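Local structure of fiber protein (Duck adenovirus 1, 6ITX) at residues A[97-102]-A[165-170]; A[133-138]-A[194-199]; A[263-268]-A[294-299]. The protein forms the trimeric fibre of an avian adenovirus and, through its C-terminal head domain, the part described here, probably attaches the virus to receptors on the host cell. One frame throughout, in Å; residues are numbered along the deposited sequence.

Contact 1: A[97-102]-A[165-170]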
ATOM      1  N   ILE A  97       7.092 -16.449  -7.408  1.00 39.94           N
ATOM      2  CA  ILE A  97       8.118 -17.166  -6.665  1.00 39.46           C
ATOM      3  C   ILE A  97       7.810 -16.989  -5.192  1.00 38.97           C
ATOM      4  O   ILE A  97       7.079 -16.084  -4.791  1.00 40.76           O
ATOM      5  CB  ILE A  97       9.577 -16.697  -6.934  1.00 41.76           C
ATOM      6  CG1 ILE A  97       9.802 -15.263  -6.431  1.00 38.21           C
ATOM      7  CG2 ILE A  97       9.979 -16.895  -8.395  1.00 39.26           C
ATOM      8  CD1 ILE A  97      11.263 -14.876  -6.325  1.00 35.77           C
ATOM      9  N   SER A  98       8.400 -17.855  -4.383  1.00 39.56           N
ATOM     10  CA  SER A  98       8.280 -17.754  -2.943  1.00 38.86           C
ATOM     11  C   SER A  98       9.589 -18.192  -2.298  1.00 41.81           C
ATOM     12  O   SER A  98      10.372 -18.946  -2.882  1.00 38.13           O
ATOM     13  CB  SER A  98       7.103 -18.596  -2.430  1.00 36.35           C
ATOM     14  OG  SER A  98       7.433 -19.964  -2.442  1.00 39.48           O
ATOM     15  N   MET A  99       9.838 -17.686  -1.091  1.00 41.80           N
ATOM     16  CA  MET A  99      11.033 -18.059  -0.351  1.00 40.08           C
ATOM     17  C   MET A  99      10.679 -18.321   1.102  1.00 36.25           C
ATOM     18  O   MET A  99       9.753 -17.721   1.650  1.00 40.84           O
ATOM     19  CB  MET A  99      12.099 -16.975  -0.446  1.00 45.36           C
ATOM     20  CG  MET A  99      11.981 -16.168  -1.720  1.00 43.95           C
ATOM     21  SD  MET A  99      13.097 -14.776  -1.701  1.00 64.94           S
ATOM     22  CE  MET A  99      12.747 -14.144  -3.316  1.00 51.76           C
ATOM     23  N   GLY A 100      11.421 -19.224   1.722  1.00 35.81           N
ATOM     24  CA  GLY A 100      11.126 -19.585   3.082  1.00 36.66           C
ATOM     25  C   GLY A 100      10.018 -20.616   3.148  1.00 37.94           C
ATOM     26  O   GLY A 100       9.649 -21.250   2.155  1.00 39.27           O
ATOM     27  N   ASN A 101       9.466 -20.764   4.349  1.00 40.60           N
ATOM     28  CA  ASN A 101       8.585 -21.875   4.696  1.00 34.45           C
ATOM     29  C   ASN A 101       7.332 -21.307   5.341  1.00 37.33           C
ATOM     30  O   ASN A 101       7.378 -20.850   6.492  1.00 36.12           O
ATOM     31  CB  ASN A 101       9.301 -22.841   5.638  1.00 28.65           C
ATOM     32  CG  ASN A 101       8.373 -23.854   6.260  1.00 33.66           C
ATOM     33  OD1 ASN A 101       7.330 -24.192   5.710  1.00 38.60           O
ATOM     34  ND2 ASN A 101       8.767 -24.370   7.409  1.00 38.66           N
ATOM     35  N   ASN A 102       6.207 -21.359   4.620  1.00 33.94           N
ATOM     36  CA  ASN A 102       4.988 -20.786   5.180  1.00 36.60           C
ATOM     37  C   ASN A 102       4.445 -21.564   6.373  1.00 40.73           C
ATOM     38  O   ASN A 102       3.496 -21.097   7.007  1.00 44.20           O
ATOM     39  CB  ASN A 102       3.890 -20.669   4.124  1.00 35.68           C
ATOM     40  CG  ASN A 102       3.435 -22.013   3.591  1.00 39.22           C
ATOM     41  OD1 ASN A 102       3.943 -23.056   3.999  1.00 43.24           O
ATOM     42  ND2 ASN A 102       2.485 -21.993   2.660  1.00 33.53           N
ATOM     43  N   LEU A 165      16.340  -9.812   0.999  1.00 34.50           N
ATOM     44  CA  LEU A 165      15.722 -10.764   0.090  1.00 35.43           C
ATOM     45  C   LEU A 165      16.608 -10.850  -1.131  1.00 34.72           C
ATOM     46  O   LEU A 165      16.858  -9.833  -1.778  1.00 42.47           O
ATOM     47  CB  LEU A 165      14.320 -10.326  -0.333  1.00 34.76           C
ATOM     48  CG  LEU A 165      13.314  -9.968   0.745  1.00 37.69           C
ATOM     49  CD1 LEU A 165      11.916 -10.096   0.156  1.00 42.30           C
ATOM     50  CD2 LEU A 165      13.495 -10.838   2.007  1.00 31.74           C
ATOM     51  N   CYS A 166      17.062 -12.054  -1.464  1.00 41.56           N
ATOM     52  CA  CYS A 166      17.891 -12.279  -2.644  1.00 42.61           C
ATOM     53  C   CYS A 166      17.215 -13.314  -3.531  1.00 41.26           C
ATOM     54  O   CYS A 166      17.593 -14.494  -3.526  1.00 42.92           O
ATOM     55  CB  CYS A 166      19.299 -12.726  -2.262  1.00 42.70           C
ATOM     56  SG  CYS A 166      20.423 -12.616  -3.658  1.00 51.53           S
ATOM     57  N   PRO A 167      16.218 -12.908  -4.312  1.00 45.08           N
ATOM     58  CA  PRO A 167      15.555 -13.872  -5.210  1.00 44.76           C
ATOM     59  C   PRO A 167      16.490 -14.486  -6.240  1.00 40.27           C
ATOM     60  O   PRO A 167      16.152 -15.525  -6.820  1.00 41.38           O
ATOM     61  CB  PRO A 167      14.447 -13.037  -5.878  1.00 42.29           C
ATOM     62  CG  PRO A 167      14.802 -11.619  -5.628  1.00 38.08           C
ATOM     63  CD  PRO A 167      15.641 -11.558  -4.389  1.00 41.23           C
ATOM     64  N   PHE A 168      17.655 -13.884  -6.479  1.00 43.51           N
ATOM     65  CA  PHE A 168      18.654 -14.400  -7.409  1.00 47.12           C
ATOM     66  C   PHE A 168      19.856 -14.988  -6.669  1.00 46.05           C
ATOM     67  O   PHE A 168      20.979 -14.983  -7.181  1.00 49.15           O
ATOM     68  CB  PHE A 168      19.099 -13.299  -8.373  1.00 38.09           C
ATOM     69  CG  PHE A 168      19.613 -12.071  -7.678  1.00 44.83           C
ATOM     70  CD1 PHE A 168      20.956 -11.965  -7.332  1.00 46.45           C
ATOM     71  CD2 PHE A 168      18.752 -11.035  -7.342  1.00 43.70           C
ATOM     72  CE1 PHE A 168      21.431 -10.849  -6.681  1.00 44.46           C
ATOM     73  CE2 PHE A 168      19.221  -9.911  -6.691  1.00 40.94           C
ATOM     74  CZ  PHE A 168      20.562  -9.817  -6.363  1.00 43.56           C
ATOM     75  N   SER A 169      19.634 -15.490  -5.452  1.00 42.15           N
ATOM     76  CA  SER A 169      20.718 -16.066  -4.665  1.00 44.70           C
ATOM     77  C   SER A 169      21.357 -17.288  -5.320  1.00 48.99           C
ATOM     78  O   SER A 169      22.447 -17.689  -4.895  1.00 50.11           O
ATOM     79  CB  SER A 169      20.215 -16.458  -3.278  1.00 43.53           C
ATOM     80  OG  SER A 169      19.263 -17.512  -3.350  1.00 39.87           O
ATOM     81  N   ALA A 170      20.716 -17.906  -6.320  1.00 45.09           N
ATOM     82  CA  ALA A 170      21.328 -19.081  -6.938  1.00 45.79           C
ATOM     83  C   ALA A 170      22.503 -18.674  -7.824  1.00 50.99           C
ATOM     84  O   ALA A 170      23.554 -19.334  -7.820  1.00 51.21           O
ATOM     85  CB  ALA A 170      20.286 -19.874  -7.727  1.00 37.29           C
TER
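Met99 and Ile97 both come down on the same atom of Pro167, its CB, from neighbouring same-side positions of one strand. The methionine chain runs straight out beyond CG (chi2 172°, chi3 177°) and brings its methyl to the proline ring: CE lies 3.3 Å from Pro167 CB and 3.4 Å from Pro167 CA, with CG and CD of the ring a little farther off. Met99 crosses the proline at a slant and touches it with that methyl alone. Ile97 does likewise with the end of its longer branch, CD1 lying 3.7 Å from Pro167 CB. The touching atoms are all apolar, and no hydrogen bond passes between the segments. Pro167 is the second residue of a type I turn from Cys166 to Ser169, closed by the bond from Ser169 N to Cys166 O (3.0 Å), so the two side chains meet the proline ring at the corner of a tight turn. Within the turn Cys166 SG lies above one face of the Phe168 ring, toward its rim. Strand 95-100 pairs antiparallel with strands 118-131 and 184-187, and its inward side chains cover the loop that leaves strand 160-165, which is paired with strand 262-271.

Contact 2: A[133-138]-A[194-199]. With GLN (glutamine), chain G.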
ATOM      1  N   GLY A 133       5.726  -5.791 -14.715  1.00 34.83           N
ATOM      2  CA  GLY A 133       6.984  -5.169 -14.388  1.00 32.08           C
ATOM      3  C   GLY A 133       7.065  -4.647 -12.980  1.00 37.62           C
ATOM      4  O   GLY A 133       8.141  -4.196 -12.564  1.00 40.82           O
ATOM      5  N   LEU A 134       5.958  -4.661 -12.248  1.00 36.17           N
ATOM      6  CA  LEU A 134       5.946  -4.342 -10.832  1.00 33.28           C
ATOM      7  C   LEU A 134       5.943  -5.647 -10.067  1.00 33.20           C
ATOM      8  O   LEU A 134       5.295  -6.610 -10.481  1.00 36.50           O
ATOM      9  CB  LEU A 134       4.711  -3.517 -10.456  1.00 36.18           C
ATOM     10  CG  LEU A 134       4.581  -2.088 -10.989  1.00 34.46           C
ATOM     11  CD1 LEU A 134       3.409  -1.386 -10.321  1.00 32.42           C
ATOM     12  CD2 LEU A 134       5.876  -1.298 -10.809  1.00 32.24           C
ATOM     13  N   VAL A 135       6.675  -5.688  -8.970  1.00 34.22           N
ATOM     14  CA  VAL A 135       6.598  -6.814  -8.050  1.00 36.10           C
ATOM     15  C   VAL A 135       5.608  -6.442  -6.956  1.00 33.30           C
ATOM     16  O   VAL A 135       5.700  -5.360  -6.363  1.00 31.56           O
ATOM     17  CB  VAL A 135       7.980  -7.150  -7.460  1.00 33.79           C
ATOM     18  CG1 VAL A 135       7.843  -8.115  -6.304  1.00 30.15           C
ATOM     19  CG2 VAL A 135       8.890  -7.711  -8.521  1.00 30.47           C
ATOM     20  N   HIS A 136       4.637  -7.309  -6.721  1.00 31.03           N
ATOM     21  CA  HIS A 136       3.754  -7.194  -5.572  1.00 34.87           C
ATOM     22  C   HIS A 136       3.983  -8.427  -4.717  1.00 38.78           C
ATOM     23  O   HIS A 136       3.804  -9.556  -5.189  1.00 36.91           O
ATOM     24  CB  HIS A 136       2.286  -7.084  -5.993  1.00 32.16           C
ATOM     25  CG  HIS A 136       2.028  -6.006  -6.994  1.00 34.78           C
ATOM     26  ND1 HIS A 136       2.372  -4.688  -6.778  1.00 37.35           N
ATOM     27  CD2 HIS A 136       1.464  -6.051  -8.223  1.00 35.25           C
ATOM     28  CE1 HIS A 136       2.029  -3.967  -7.832  1.00 36.89           C
ATOM     29  NE2 HIS A 136       1.484  -4.772  -8.726  1.00 35.57           N
ATOM     30  N   GLY A 137       4.401  -8.219  -3.471  1.00 34.84           N
ATOM     31  CA  GLY A 137       4.711  -9.326  -2.597  1.00 35.96           C
ATOM     32  C   GLY A 137       4.166  -9.113  -1.197  1.00 40.49           C
ATOM     33  O   GLY A 137       3.663  -8.034  -0.852  1.00 38.71           O
ATOM     34  N   THR A 138       4.255 -10.181  -0.398  1.00 34.21           N
ATOM     35  CA  THR A 138       4.061 -10.105   1.042  1.00 34.38           C
ATOM     36  C   THR A 138       5.269 -10.726   1.727  1.00 37.10           C
ATOM     37  O   THR A 138       5.899 -11.641   1.191  1.00 40.65           O
ATOM     38  CB  THR A 138       2.769 -10.815   1.514  1.00 33.07           C
ATOM     39  OG1 THR A 138       2.861 -12.219   1.252  1.00 36.39           O
ATOM     40  CG2 THR A 138       1.550 -10.268   0.808  1.00 35.47           C
ATOM     41  N   LEU A 194      15.089 -14.020 -11.725  1.00 47.56           N
ATOM     42  CA  LEU A 194      15.747 -12.794 -12.160  1.00 45.26           C
ATOM     43  C   LEU A 194      14.765 -11.652 -12.390  1.00 45.57           C
ATOM     44  O   LEU A 194      15.176 -10.486 -12.383  1.00 46.88           O
ATOM     45  CB  LEU A 194      16.554 -13.057 -13.434  1.00 49.68           C
ATOM     46  CG  LEU A 194      17.662 -14.105 -13.318  1.00 50.08           C
ATOM     47  CD1 LEU A 194      18.389 -14.194 -14.625  1.00 52.33           C
ATOM     48  CD2 LEU A 194      18.630 -13.763 -12.193  1.00 51.23           C
ATOM     49  N   TYR A 195      13.481 -11.949 -12.587  1.00 44.98           N
ATOM     50  CA  TYR A 195      12.512 -10.881 -12.804  1.00 46.77           C
ATOM     51  C   TYR A 195      12.201 -10.125 -11.528  1.00 45.37           C
ATOM     52  O   TYR A 195      11.540  -9.080 -11.594  1.00 43.41           O
ATOM     53  CB  TYR A 195      11.211 -11.440 -13.392  1.00 49.93           C
ATOM     54  CG  TYR A 195      11.252 -11.637 -14.892  1.00 56.20           C
ATOM     55  CD1 TYR A 195      12.420 -12.055 -15.529  1.00 60.25           C
ATOM     56  CD2 TYR A 195      10.127 -11.408 -15.670  1.00 59.13           C
ATOM     57  CE1 TYR A 195      12.465 -12.235 -16.902  1.00 72.22           C
ATOM     58  CE2 TYR A 195      10.153 -11.595 -17.044  1.00 68.19           C
ATOM     59  CZ  TYR A 195      11.325 -12.009 -17.658  1.00 72.02           C
ATOM     60  OH  TYR A 195      11.359 -12.186 -19.026  1.00 64.49           O
ATOM     61  N   PHE A 196      12.663 -10.633 -10.386  1.00 43.36           N
ATOM     62  CA  PHE A 196      12.358 -10.085  -9.076  1.00 41.11           C
ATOM     63  C   PHE A 196      13.566  -9.415  -8.428  1.00 41.42           C
ATOM     64  O   PHE A 196      13.550  -9.148  -7.220  1.00 39.99           O
ATOM     65  CB  PHE A 196      11.817 -11.183  -8.160  1.00 41.30           C
ATOM     66  CG  PHE A 196      10.498 -11.756  -8.593  1.00 40.50           C
ATOM     67  CD1 PHE A 196      10.449 -12.800  -9.504  1.00 39.39           C
ATOM     68  CD2 PHE A 196       9.310 -11.281  -8.053  1.00 40.54           C
ATOM     69  CE1 PHE A 196       9.252 -13.350  -9.887  1.00 38.76           C
ATOM     70  CE2 PHE A 196       8.099 -11.817  -8.438  1.00 38.39           C
ATOM     71  CZ  PHE A 196       8.073 -12.863  -9.358  1.00 43.64           C
ATOM     72  N   ALA A 197      14.626  -9.165  -9.178  1.00 40.38           N
ATOM     73  CA  ALA A 197      15.591  -8.187  -8.720  1.00 39.69           C
ATOM     74  C   ALA A 197      15.016  -6.789  -8.930  1.00 39.29           C
ATOM     75  O   ALA A 197      14.201  -6.560  -9.831  1.00 37.96           O
ATOM     76  CB  ALA A 197      16.911  -8.341  -9.471  1.00 42.80           C
ATOM     77  N   ALA A 198      15.432  -5.852  -8.088  1.00 38.57           N
ATOM     78  CA  ALA A 198      14.879  -4.505  -8.183  1.00 38.97           C
ATOM     79  C   ALA A 198      15.403  -3.792  -9.431  1.00 37.18           C
ATOM     80  O   ALA A 198      16.589  -3.886  -9.767  1.00 35.85           O
ATOM     81  CB  ALA A 198      15.206  -3.710  -6.921  1.00 33.77           C
ATOM     82  N   ASN A 199      14.509  -3.066 -10.110  1.00 35.96           N
ATOM     83  CA  ASN A 199      14.827  -2.465 -11.406  1.00 39.77           C
ATOM     84  C   ASN A 199      16.146  -1.705 -11.373  1.00 34.92           C
ATOM     85  O   ASN A 199      16.406  -0.929 -10.453  1.00 35.50           O
ATOM     86  CB  ASN A 199      13.710  -1.516 -11.838  1.00 41.31           C
ATOM     87  CG  ASN A 199      13.993  -0.867 -13.190  1.00 39.37           C
ATOM     88  OD1 ASN A 199      14.530   0.250 -13.279  1.00 37.10           O
ATOM     89  ND2 ASN A 199      13.636  -1.572 -14.254  1.00 47.93           N
TER
HETATM   90  N   GLN G 401      13.400  -5.521 -17.652  1.00 54.60           N
HETATM   91  CA  GLN G 401      12.259  -4.946 -18.351  1.00 65.49           C
HETATM   92  C   GLN G 401      12.604  -4.737 -19.842  1.00 78.44           C
HETATM   93  O   GLN G 401      13.215  -5.597 -20.501  1.00 81.78           O
HETATM   94  CB  GLN G 401      11.826  -3.607 -17.700  1.00 68.95           C
HETATM   95  CG  GLN G 401      10.983  -3.700 -16.385  1.00 47.68           C
HETATM   96  CD  GLN G 401      10.143  -2.441 -16.089  1.00 50.24           C
HETATM   97  OE1 GLN G 401      10.039  -1.530 -16.919  1.00 61.99           O
HETATM   98  NE2 GLN G 401       9.532  -2.399 -14.905  1.00 41.24           N
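Val135 and Phe196 mark the closest backbone approach, with CA atoms 6.7 Å apart, where strand 134-138 passes a loop that runs toward the short helix 200-203. No hydrogen bond joins the two pieces, and the gap is bridged by side chains. Both methyls of Val135 reach one rim atom of the phenylalanine: CG2 lies 3.6 Å from Phe196 CD2 and CG1 3.9 Å from that same CD2. The valine comes at the ring obliquely, both branches lying on one side of CD2. The first bond of the Phe196 side chain points neither at the strand nor away from it, and the first torsion (CG anti to the carbonyl carbon, chi1 -65°) brings the ring to the valine. The ring also packs on Leu128 of the neighbouring strand 118-131, while the Phe196 carbonyl oxygen accepts a hydrogen bond from the Tyr298 hydroxyl, which ties the loop to strand 288-299. At the end of the loop Asn199 is the N-cap of helix 200-203, its OD1 bonded to Ser202 N. On the other side of the strand His136 meets His136 of both neighbouring subunits edge to face. The two segments also come together at the bound glutamine: its NE2 gives a weak hydrogen bond to Gly133 O (3.3 Å), and Asn199 ND2 packs 4.0 Å from the ligand CG. Gly133, Val299, Gly300 and Ala301 make up this glutamine pocket, beside the chain's C terminus, in a trimeric, beta-rich fibre head.

Contact 3: A[263-268]-A[294-299]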
ATOM      1  N   ILE A 263      16.776  -6.731  -2.207  1.00 35.84           N
ATOM      2  CA  ILE A 263      15.869  -5.858  -1.463  1.00 36.34           C
ATOM      3  C   ILE A 263      16.217  -5.918   0.019  1.00 36.39           C
ATOM      4  O   ILE A 263      16.217  -7.002   0.617  1.00 34.42           O
ATOM      5  CB  ILE A 263      14.397  -6.232  -1.677  1.00 36.84           C
ATOM      6  CG1 ILE A 263      14.015  -6.051  -3.138  1.00 37.32           C
ATOM      7  CG2 ILE A 263      13.516  -5.361  -0.829  1.00 35.94           C
ATOM      8  CD1 ILE A 263      13.968  -7.371  -3.873  1.00 37.09           C
ATOM      9  N   TYR A 264      16.512  -4.750   0.606  1.00 34.12           N
ATOM     10  CA  TYR A 264      16.708  -4.606   2.044  1.00 32.32           C
ATOM     11  C   TYR A 264      15.391  -4.226   2.706  1.00 33.19           C
ATOM     12  O   TYR A 264      14.610  -3.433   2.172  1.00 34.60           O
ATOM     13  CB  TYR A 264      17.763  -3.537   2.353  1.00 32.22           C
ATOM     14  CG  TYR A 264      18.049  -3.309   3.830  1.00 32.37           C
ATOM     15  CD1 TYR A 264      18.648  -4.301   4.613  1.00 32.89           C
ATOM     16  CD2 TYR A 264      17.747  -2.097   4.439  1.00 32.72           C
ATOM     17  CE1 TYR A 264      18.926  -4.096   5.963  1.00 32.63           C
ATOM     18  CE2 TYR A 264      18.033  -1.873   5.798  1.00 36.00           C
ATOM     19  CZ  TYR A 264      18.620  -2.878   6.558  1.00 37.38           C
ATOM     20  OH  TYR A 264      18.898  -2.668   7.909  1.00 37.76           O
ATOM     21  N   MET A 265      15.142  -4.802   3.870  1.00 33.33           N
ATOM     22  CA  MET A 265      13.900  -4.575   4.587  1.00 31.63           C
ATOM     23  C   MET A 265      14.237  -4.424   6.050  1.00 33.67           C
ATOM     24  O   MET A 265      14.748  -5.366   6.658  1.00 35.19           O
ATOM     25  CB  MET A 265      12.940  -5.731   4.380  1.00 28.70           C
ATOM     26  CG  MET A 265      12.657  -5.941   2.919  1.00 33.53           C
ATOM     27  SD  MET A 265      11.234  -6.963   2.692  1.00 49.04           S
ATOM     28  CE  MET A 265      10.430  -6.073   1.407  1.00 41.25           C
ATOM     29  N   VAL A 266      13.990  -3.248   6.611  1.00 32.34           N
ATOM     30  CA  VAL A 266      14.181  -3.041   8.038  1.00 37.11           C
ATOM     31  C   VAL A 266      12.808  -2.917   8.681  1.00 32.71           C
ATOM     32  O   VAL A 266      11.932  -2.208   8.165  1.00 31.08           O
ATOM     33  CB  VAL A 266      15.084  -1.830   8.333  1.00 34.52           C
ATOM     34  CG1 VAL A 266      14.633  -0.609   7.576  1.00 30.50           C
ATOM     35  CG2 VAL A 266      15.133  -1.576   9.830  1.00 32.89           C
ATOM     36  N   PHE A 267      12.605  -3.664   9.763  1.00 33.74           N
ATOM     37  CA  PHE A 267      11.352  -3.708  10.508  1.00 31.03           C
ATOM     38  C   PHE A 267      11.546  -2.970  11.818  1.00 31.65           C
ATOM     39  O   PHE A 267      12.535  -3.210  12.521  1.00 33.82           O
ATOM     40  CB  PHE A 267      10.939  -5.148  10.819  1.00 31.17           C
ATOM     41  CG  PHE A 267      10.621  -5.969   9.616  1.00 29.67           C
ATOM     42  CD1 PHE A 267      11.621  -6.413   8.784  1.00 29.97           C
ATOM     43  CD2 PHE A 267       9.316  -6.308   9.327  1.00 30.97           C
ATOM     44  CE1 PHE A 267      11.320  -7.172   7.683  1.00 34.82           C
ATOM     45  CE2 PHE A 267       9.003  -7.059   8.219  1.00 30.07           C
ATOM     46  CZ  PHE A 267      10.002  -7.497   7.396  1.00 33.21           C
ATOM     47  N   VAL A 268      10.612  -2.087  12.154  1.00 32.23           N
ATOM     48  CA  VAL A 268      10.575  -1.446  13.467  1.00 33.53           C
ATOM     49  C   VAL A 268       9.218  -1.755  14.084  1.00 33.35           C
ATOM     50  O   VAL A 268       8.175  -1.498  13.467  1.00 35.45           O
ATOM     51  CB  VAL A 268      10.812   0.068  13.385  1.00 31.04           C
ATOM     52  CG1 VAL A 268      10.769   0.697  14.764  1.00 28.72           C
ATOM     53  CG2 VAL A 268      12.134   0.341  12.734  1.00 40.42           C
ATOM     54  N   ILE A 294       2.848  -8.977   5.300  1.00 25.97           N
ATOM     55  CA  ILE A 294       2.869  -7.537   5.069  1.00 27.91           C
ATOM     56  C   ILE A 294       2.996  -7.304   3.561  1.00 30.18           C
ATOM     57  O   ILE A 294       4.028  -7.668   2.977  1.00 33.37           O
ATOM     58  CB  ILE A 294       4.011  -6.854   5.833  1.00 32.74           C
ATOM     59  CG1 ILE A 294       3.958  -7.218   7.325  1.00 29.07           C
ATOM     60  CG2 ILE A 294       3.991  -5.328   5.590  1.00 24.85           C
ATOM     61  CD1 ILE A 294       5.260  -6.972   8.074  1.00 25.47           C
ATOM     62  N   PRO A 295       2.010  -6.694   2.917  1.00 34.78           N
ATOM     63  CA  PRO A 295       2.139  -6.436   1.472  1.00 33.81           C
ATOM     64  C   PRO A 295       2.981  -5.205   1.181  1.00 31.68           C
ATOM     65  O   PRO A 295       2.911  -4.200   1.892  1.00 36.90           O
ATOM     66  CB  PRO A 295       0.689  -6.238   1.023  1.00 25.99           C
ATOM     67  CG  PRO A 295       0.022  -5.748   2.234  1.00 32.63           C
ATOM     68  CD  PRO A 295       0.652  -6.426   3.405  1.00 24.78           C
ATOM     69  N   PHE A 296       3.788  -5.301   0.123  1.00 30.29           N
ATOM     70  CA  PHE A 296       4.628  -4.207  -0.348  1.00 27.82           C
ATOM     71  C   PHE A 296       4.815  -4.348  -1.851  1.00 30.91           C
ATOM     72  O   PHE A 296       4.613  -5.426  -2.420  1.00 31.75           O
ATOM     73  CB  PHE A 296       5.992  -4.210   0.344  1.00 38.85           C
ATOM     74  CG  PHE A 296       6.803  -5.460   0.068  1.00 39.49           C
ATOM     75  CD1 PHE A 296       6.587  -6.624   0.802  1.00 35.41           C
ATOM     76  CD2 PHE A 296       7.748  -5.478  -0.952  1.00 36.64           C
ATOM     77  CE1 PHE A 296       7.304  -7.772   0.533  1.00 35.17           C
ATOM     78  CE2 PHE A 296       8.468  -6.624  -1.223  1.00 43.58           C
ATOM     79  CZ  PHE A 296       8.248  -7.776  -0.473  1.00 40.26           C
ATOM     80  N   THR A 297       5.239  -3.255  -2.489  1.00 34.49           N
ATOM     81  CA  THR A 297       5.433  -3.213  -3.935  1.00 30.29           C
ATOM     82  C   THR A 297       6.742  -2.510  -4.276  1.00 31.98           C
ATOM     83  O   THR A 297       7.073  -1.483  -3.684  1.00 36.20           O
ATOM     84  CB  THR A 297       4.262  -2.489  -4.629  1.00 31.32           C
ATOM     85  OG1 THR A 297       3.071  -3.297  -4.577  1.00 25.79           O
ATOM     86  CG2 THR A 297       4.594  -2.188  -6.083  1.00 32.80           C
ATOM     87  N   TYR A 298       7.491  -3.059  -5.229  1.00 35.38           N
ATOM     88  CA  TYR A 298       8.623  -2.341  -5.811  1.00 33.25           C
ATOM     89  C   TYR A 298       8.697  -2.656  -7.298  1.00 35.70           C
ATOM     90  O   TYR A 298       8.053  -3.596  -7.790  1.00 35.19           O
ATOM     91  CB  TYR A 298       9.957  -2.695  -5.122  1.00 37.18           C
ATOM     92  CG  TYR A 298      10.331  -4.151  -5.247  1.00 36.36           C
ATOM     93  CD1 TYR A 298       9.813  -5.086  -4.371  1.00 39.29           C
ATOM     94  CD2 TYR A 298      11.179  -4.595  -6.249  1.00 35.46           C
ATOM     95  CE1 TYR A 298      10.129  -6.417  -4.482  1.00 38.45           C
ATOM     96  CE2 TYR A 298      11.504  -5.932  -6.364  1.00 35.20           C
ATOM     97  CZ  TYR A 298      10.975  -6.839  -5.475  1.00 35.83           C
ATOM     98  OH  TYR A 298      11.282  -8.182  -5.567  1.00 33.35           O
ATOM     99  N   VAL A 299       9.513  -1.868  -8.007  1.00 33.83           N
ATOM    100  CA  VAL A 299       9.703  -2.059  -9.443  1.00 33.76           C
ATOM    101  C   VAL A 299      10.596  -3.270  -9.682  1.00 35.75           C
ATOM    102  O   VAL A 299      11.734  -3.333  -9.200  1.00 34.36           O
ATOM    103  CB  VAL A 299      10.303  -0.810 -10.098  1.00 34.67           C
ATOM    104  CG1 VAL A 299      10.071  -0.847 -11.593  1.00 37.45           C
ATOM    105  CG2 VAL A 299       9.721   0.453  -9.521  1.00 33.34           C
TER
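Met265 pushes its methyl squarely onto the Phe296 ring: CE sits 3.4 Å from the centroid of that ring, 15° off the normal, a CH-pi contact over the middle of the face. The sulfur stands farther back above the same face, 4.7 Å from SD to the Phe296 centroid, which makes this a Met-aromatic pair. A bend at the last torsion (chi3 136°) turns the methyl down onto the ring, and the two side chains cross nearly at right angles. One pair along, Ile263 and Tyr298 approach from opposite directions. Ile263 CG1 lies over the tyrosine face, 4.1 Å from its centroid, while CD1 continues outward to the phenol end, 3.4 Å from Tyr298 CZ. The hydroxyl there is hydrogen-bonded to Phe196 O.

The strands run antiparallel at 148°, but their axes come no closer than 10.8 Å and they share no hydrogen bond: they belong to facing layers of the beta-sandwich head. Ile263, Met265, Ile294, Phe296 and Tyr298 point into the space between, and Phe267 brings its ring in from the flank. At the far end the fit changes character. Ile294 and Phe267 slide past each other, and Ile294 CD1 meets the ring at its edge, near its plane, 3.7 Å from Phe267 CE2. Ile139 of strand 134-144 packs against Met265, Phe267 and Phe296, and Val248 lies against Ile263 and Met265.

From the N terminus, residues 97-102 open contact 1 and residues 133-138 open contact 2 before 165-170 closes the first and 194-199 the second, so these two cross along the chain. Contact 3 follows in series, joining strand 262-271 to the last strand, 288-299. Contacts 1 and 2 meet where Pro167 packs against Phe196 and Ile97 reaches the Phe196 ring. Backbone pairing of Leu165 with Ile263 carries contact 1 into contact 3. Val135 and Tyr298, neighbours on paired strands, link contact 2 with contact 3. Contacts 1 and 2 hold the loops after strands 160-165 and 184-187 to strands 95-100 and 134-144, while contact 3 joins the two facing layers.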